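Local coordinates for probable ABC transporter extracellular-binding protein YckB (Bacillus subtilis, PDB 2IEE) that probably captures a solute outside the cell and delivers it to a binding-protein-dependent ABC transport system, at residues K59-K64 against Q221-E226; N89-T94 against A210-K215. One frame throughout, in Å; residues are numbered along the deposited sequence.

Contact 1 of 2, residues K59-K64 against Q221-E226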
loop_
_atom_site.group_PDB
_atom_site.type_symbol
_atom_site.label_atom_id
_atom_site.label_comp_id
_atom_site.label_asym_id
_atom_site.label_seq_id
_atom_site.Cartn_x
_atom_site.Cartn_y
_atom_site.Cartn_z
ATOM N N LYS A 59 20.384 1.690 5.984
ATOM C CA LYS A 59 21.679 2.217 5.576
ATOM C C LYS A 59 22.057 3.390 6.474
ATOM O O LYS A 59 23.205 3.508 6.895
ATOM C CB LYS A 59 21.643 2.667 4.110
ATOM C CG LYS A 59 23.011 3.059 3.565
ATOM C CD LYS A 59 22.935 3.618 2.152
ATOM C CE LYS A 59 24.328 3.957 1.635
ATOM N NZ LYS A 59 24.303 4.505 0.247
ATOM N N ARG A 60 21.086 4.250 6.777
ATOM C CA ARG A 60 21.332 5.399 7.640
ATOM C C ARG A 60 21.863 4.911 8.985
ATOM O O ARG A 60 22.590 5.631 9.670
ATOM C CB ARG A 60 20.039 6.198 7.880
ATOM C CG ARG A 60 19.438 6.860 6.644
ATOM C CD ARG A 60 20.373 7.896 6.030
ATOM N NE ARG A 60 19.876 8.399 4.748
ATOM C CZ ARG A 60 19.029 9.415 4.608
ATOM N NH1 ARG A 60 18.576 10.058 5.675
ATOM N NH2 ARG A 60 18.636 9.787 3.397
ATOM N N LEU A 61 21.490 3.686 9.350
ATOM C CA LEU A 61 21.898 3.084 10.612
ATOM C C LEU A 61 23.089 2.137 10.461
ATOM O O LEU A 61 23.305 1.269 11.303
ATOM C CB LEU A 61 20.712 2.332 11.222
ATOM C CG LEU A 61 19.492 3.207 11.543
ATOM C CD1 LEU A 61 18.285 2.342 11.849
ATOM C CD2 LEU A 61 19.817 4.116 12.713
ATOM N N GLY A 62 23.854 2.308 9.384
ATOM C CA GLY A 62 25.013 1.467 9.143
ATOM C C GLY A 62 24.682 -0.009 9.021
ATOM O O GLY A 62 25.507 -0.862 9.341
ATOM N N LEU A 63 23.480 -0.320 8.547
ATOM C CA LEU A 63 23.073 -1.713 8.416
ATOM C C LEU A 63 22.739 -2.134 6.993
ATOM O O LEU A 63 22.360 -1.320 6.152
ATOM C CB LEU A 63 21.847 -1.996 9.286
ATOM C CG LEU A 63 21.859 -1.630 10.770
ATOM C CD1 LEU A 63 20.460 -1.852 11.335
ATOM C CD2 LEU A 63 22.892 -2.462 11.516
ATOM N N LYS A 64 22.874 -3.431 6.752
ATOM C CA LYS A 64 22.557 -4.037 5.470
ATOM C C LYS A 64 21.201 -4.676 5.724
ATOM O O LYS A 64 20.865 -4.986 6.872
ATOM C CB LYS A 64 23.597 -5.108 5.134
ATOM C CG LYS A 64 23.314 -5.938 3.895
ATOM C CD LYS A 64 24.446 -6.942 3.671
ATOM C CE LYS A 64 24.205 -7.822 2.450
ATOM N NZ LYS A 64 25.352 -8.752 2.207
ATOM N N GLN A 221 12.872 0.089 17.431
ATOM C CA GLN A 221 11.800 1.011 17.057
ATOM C C GLN A 221 12.268 2.467 17.070
ATOM O O GLN A 221 12.007 3.219 16.126
ATOM C CB GLN A 221 10.618 0.864 18.015
ATOM C CG GLN A 221 9.372 1.581 17.558
ATOM C CD GLN A 221 8.292 1.586 18.614
ATOM O OE1 GLN A 221 7.127 1.868 18.329
ATOM N NE2 GLN A 221 8.676 1.286 19.851
ATOM N N LYS A 222 12.955 2.863 18.141
ATOM C CA LYS A 222 13.440 4.236 18.264
ATOM C C LYS A 222 14.503 4.566 17.213
ATOM O O LYS A 222 14.518 5.657 16.647
ATOM C CB LYS A 222 14.000 4.473 19.669
ATOM C CG LYS A 222 14.275 5.940 19.984
ATOM C CD LYS A 222 14.832 6.136 21.388
ATOM C CE LYS A 222 14.969 7.621 21.718
ATOM N NZ LYS A 222 15.784 8.347 20.697
ATOM N N LYS A 223 15.393 3.616 16.949
ATOM C CA LYS A 223 16.447 3.820 15.961
ATOM C C LYS A 223 15.872 3.963 14.553
ATOM O O LYS A 223 16.286 4.840 13.790
ATOM C CB LYS A 223 17.446 2.661 16.023
ATOM C CG LYS A 223 18.396 2.748 17.211
ATOM C CD LYS A 223 19.373 3.896 17.005
ATOM C CE LYS A 223 20.347 4.029 18.151
ATOM N NZ LYS A 223 21.370 5.078 17.865
HETATM N N MSE A 224 14.921 3.099 14.210
HETATM C CA MSE A 224 14.282 3.154 12.898
HETATM C C MSE A 224 13.597 4.503 12.708
HETATM O O MSE A 224 13.740 5.137 11.660
HETATM C CB MSE A 224 13.244 2.039 12.754
HETATM C CG MSE A 224 13.777 0.734 12.191
HETATM SE SE MSE A 224 14.404 0.926 10.358
HETATM C CE MSE A 224 16.126 0.106 10.572
ATOM N N ASN A 225 12.855 4.941 13.724
ATOM C CA ASN A 225 12.154 6.221 13.649
ATOM C C ASN A 225 13.140 7.375 13.496
ATOM O O ASN A 225 12.854 8.364 12.818
ATOM C CB ASN A 225 11.290 6.439 14.894
ATOM C CG ASN A 225 10.046 5.559 14.905
ATOM O OD1 ASN A 225 9.804 4.789 13.972
ATOM N ND2 ASN A 225 9.249 5.677 15.960
ATOM N N GLU A 226 14.301 7.238 14.128
ATOM C CA GLU A 226 15.333 8.263 14.049
ATOM C C GLU A 226 15.791 8.429 12.601
ATOM O O GLU A 226 15.913 9.547 12.103
ATOM C CB GLU A 226 16.516 7.890 14.957
ATOM C CG GLU A 226 16.352 8.357 16.406
ATOM C CD GLU A 226 17.440 7.842 17.346
ATOM O OE1 GLU A 226 18.636 7.921 16.991
ATOM O OE2 GLU A 226 17.093 7.367 18.449
#
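Leu-61 lays its forked end against one flank of helix 218-234, overlapping the terminal methyl of selenomethionine Met-224 and the backbone at Lys-223. The tightest approach is Leu-61 CD1 to Met-224 CE, 3.4 Å, closer than two methyl carbons usually sit. The fork also straddles a peptide oxygen: CD1 of Leu-61 is 3.7 Å from Lys-223 O, and CD2 of Leu-61 is 3.8 Å from that same oxygen. With CG opposite the carbonyl carbon (chi1 -61°), both methyls are carried forward to the helix. Met-224 starts out in the other direction, its CB facing away from 59-64. A bend at chi2 (-64°) and another at chi3 fold the chain back, so that its methyl meets the leucine at a slant. Lys-223 adds its aliphatic base, with CB 4.3 Å from Leu-61 CD1, while its amine leads off away from the contact.

The leucine stands where helix 49-60 stops. Gly-62, at positive phi, is the C-prime residue of a Schellman motif, and its N bonds to Lys-59 O at 2.8 Å before the chain enters strand 64-69. Trp-14 of helix 14-20 touches Leu-61, Leu-63 and Lys-223, and Arg-60 makes a salt bridge to Glu-230 further along helix 218-234. Within that helix, Lys-222 NZ forms a salt bridge with Glu-226 OE2 at 2.8 Å, one turn on, approaching 39° out of the carboxylate plane.

No hydrogen bond or salt bridge joins 59-64 to 221-226 directly. The C-terminal end of helix 49-60 therefore meets helix 218-234 through the methyls of Leu-61 and Met-224 and the backbone at Lys-223, and the association between these segments rests on van der Waals fit, with polar ties placed around it.

Contact 2 of 2, residues N89-T94 against A210-K215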
loop_
_atom_site.group_PDB
_atom_site.type_symbol
_atom_site.label_atom_id
_atom_site.label_comp_id
_atom_site.label_asym_id
_atom_site.label_seq_id
_atom_site.Cartn_x
_atom_site.Cartn_y
_atom_site.Cartn_z
ATOM N N ASN A 89 5.267 -4.753 4.686
ATOM C CA ASN A 89 4.411 -5.240 3.624
ATOM C C ASN A 89 3.086 -4.501 3.563
ATOM O O ASN A 89 2.029 -5.121 3.636
ATOM C CB ASN A 89 4.157 -6.739 3.828
ATOM C CG ASN A 89 3.650 -7.426 2.568
ATOM O OD1 ASN A 89 2.771 -8.285 2.629
ATOM N ND2 ASN A 89 4.219 -7.060 1.419
ATOM N N ASP A 90 3.143 -3.177 3.452
ATOM C CA ASP A 90 1.934 -2.373 3.347
ATOM C C ASP A 90 0.942 -2.698 4.472
ATOM O O ASP A 90 -0.270 -2.733 4.258
ATOM C CB ASP A 90 1.294 -2.639 1.978
ATOM C CG ASP A 90 0.444 -1.485 1.492
ATOM O OD1 ASP A 90 0.937 -0.333 1.499
ATOM O OD2 ASP A 90 -0.711 -1.734 1.089
ATOM N N ILE A 91 1.461 -2.923 5.675
ATOM C CA ILE A 91 0.619 -3.263 6.812
ATOM C C ILE A 91 0.066 -2.020 7.503
ATOM O O ILE A 91 0.819 -1.157 7.953
ATOM C CB ILE A 91 1.409 -4.110 7.818
ATOM C CG1 ILE A 91 1.998 -5.325 7.097
ATOM C CG2 ILE A 91 0.503 -4.557 8.950
ATOM C CD1 ILE A 91 2.942 -6.150 7.933
ATOM N N ASP A 92 -1.260 -1.938 7.589
ATOM C CA ASP A 92 -1.899 -0.786 8.205
ATOM C C ASP A 92 -1.649 -0.709 9.701
ATOM O O ASP A 92 -1.500 -1.727 10.385
ATOM C CB ASP A 92 -3.417 -0.798 7.972
ATOM C CG ASP A 92 -3.793 -0.829 6.498
ATOM O OD1 ASP A 92 -3.114 -0.168 5.684
ATOM O OD2 ASP A 92 -4.787 -1.507 6.155
ATOM N N VAL A 93 -1.582 0.516 10.200
ATOM C CA VAL A 93 -1.407 0.734 11.620
ATOM C C VAL A 93 -2.833 0.696 12.153
ATOM O O VAL A 93 -3.689 1.427 11.664
ATOM C CB VAL A 93 -0.817 2.129 11.918
ATOM C CG1 VAL A 93 -0.685 2.320 13.421
ATOM C CG2 VAL A 93 0.528 2.284 11.235
ATOM N N THR A 94 -3.098 -0.179 13.116
ATOM C CA THR A 94 -4.425 -0.271 13.716
ATOM C C THR A 94 -4.231 -0.390 15.218
ATOM O O THR A 94 -3.191 -0.863 15.674
ATOM C CB THR A 94 -5.208 -1.504 13.231
ATOM O OG1 THR A 94 -4.606 -2.691 13.763
ATOM C CG2 THR A 94 -5.220 -1.569 11.704
ATOM N N ALA A 210 3.310 1.296 8.141
ATOM C CA ALA A 210 4.580 1.497 8.823
ATOM C C ALA A 210 5.286 0.169 9.000
ATOM O O ALA A 210 4.716 -0.887 8.718
ATOM C CB ALA A 210 4.337 2.142 10.197
ATOM N N LEU A 211 6.525 0.224 9.479
ATOM C CA LEU A 211 7.308 -0.979 9.711
ATOM C C LEU A 211 6.825 -1.680 10.980
ATOM O O LEU A 211 6.621 -1.041 12.017
ATOM C CB LEU A 211 8.787 -0.628 9.852
ATOM C CG LEU A 211 9.721 -1.836 9.937
ATOM C CD1 LEU A 211 9.782 -2.540 8.576
ATOM C CD2 LEU A 211 11.108 -1.375 10.382
ATOM N N VAL A 212 6.655 -2.992 10.896
ATOM C CA VAL A 212 6.176 -3.777 12.030
ATOM C C VAL A 212 7.288 -4.574 12.705
ATOM O O VAL A 212 8.041 -5.294 12.047
ATOM C CB VAL A 212 5.081 -4.776 11.590
ATOM C CG1 VAL A 212 4.407 -5.373 12.806
ATOM C CG2 VAL A 212 4.062 -4.081 10.690
HETATM N N MSE A 213 7.403 -4.434 14.018
HETATM C CA MSE A 213 8.408 -5.185 14.753
HETATM C C MSE A 213 7.906 -5.621 16.124
HETATM O O MSE A 213 6.867 -5.153 16.599
HETATM C CB MSE A 213 9.724 -4.389 14.847
HETATM C CG MSE A 213 9.608 -2.942 15.284
HETATM SE SE MSE A 213 10.970 -1.747 14.505
HETATM C CE MSE A 213 9.752 -0.355 13.940
ATOM N N LYS A 214 8.626 -6.557 16.734
ATOM C CA LYS A 214 8.262 -7.084 18.047
ATOM C C LYS A 214 8.086 -5.906 18.998
ATOM O O LYS A 214 8.956 -5.047 19.090
ATOM C CB LYS A 214 9.373 -8.019 18.538
ATOM C CG LYS A 214 8.970 -9.002 19.624
ATOM C CD LYS A 214 10.145 -9.920 19.945
ATOM C CE LYS A 214 9.821 -10.905 21.053
ATOM N NZ LYS A 214 11.036 -11.684 21.451
ATOM N N LYS A 215 6.960 -5.869 19.702
ATOM C CA LYS A 215 6.663 -4.769 20.618
ATOM C C LYS A 215 7.714 -4.547 21.713
ATOM O O LYS A 215 7.840 -3.440 22.239
ATOM C CB LYS A 215 5.277 -4.972 21.238
ATOM C CG LYS A 215 4.729 -3.745 21.948
ATOM C CD LYS A 215 3.228 -3.852 22.163
ATOM C CE LYS A 215 2.711 -2.714 23.029
ATOM N NZ LYS A 215 3.103 -1.381 22.498
HETATM O O HOH W 1 4.336 -2.560 6.324
#
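In the two-lobed solute-binding fold of family 3, the loop that follows strand 86-87 packs here against the C-terminal part of strand 197-214, in the lobe that holds the parallel sheet. In relatives this loop lines the substrate cleft, and it probably does so here. Ile-91 points at the strand and meets Val-212 with its side chain crossing at about a right angle. Ile-91 CD1 comes to 3.6 Å from Val-212 CG2, and Ile-91 CB lies 3.9 Å from that same methyl. Because CG1 of Ile-91 is opposite its carbonyl carbon (chi1 -54°), the branch ending in CD1 extends over the valine. A second, lighter touch joins Val-93 CG2 to Ala-210 CB at 4.0 Å. Phe-103 of strand 101-103 packs on Val-93, Ala-210 and Val-212 and adds to a largely buried apolar patch.

Beside the patch, one water ties the two backbones together. It accepts from Asn-89 N at 2.9 Å and from Ile-91 N at 3.0 Å, and it donates to Ala-210 O at 2.9 Å. Three bonds thus hold this water, and through it the turn at Asp-90, where phi is positive, is linked to the strand. Where the loop runs into helix 95-98, Thr-94 takes the N-cap position, its OG1 accepting from Arg-97 N, while Arg-97 NH1 bonds to Asp-92 O.

In the fold
Both contacts lie in the same lobe, their centres 16 Å apart and on one side of the chain's centre. Contact 2 is nested within the loop closed by contact 1: 59-64 and 89-94 come first, then 210-215 and 221-226 after the chain has returned from the other lobe. Strand 197-214 is followed, after a short turn, by helix 218-234, and the two pack together, with Leu-211 CD2 3.9 Å from Met-224 CG and Met-213 SE 3.8 Å from Gln-221 CA. The late part of the chain thereby completes a lobe begun by the early part, a discontinuous domain as in other two-lobed binding proteins.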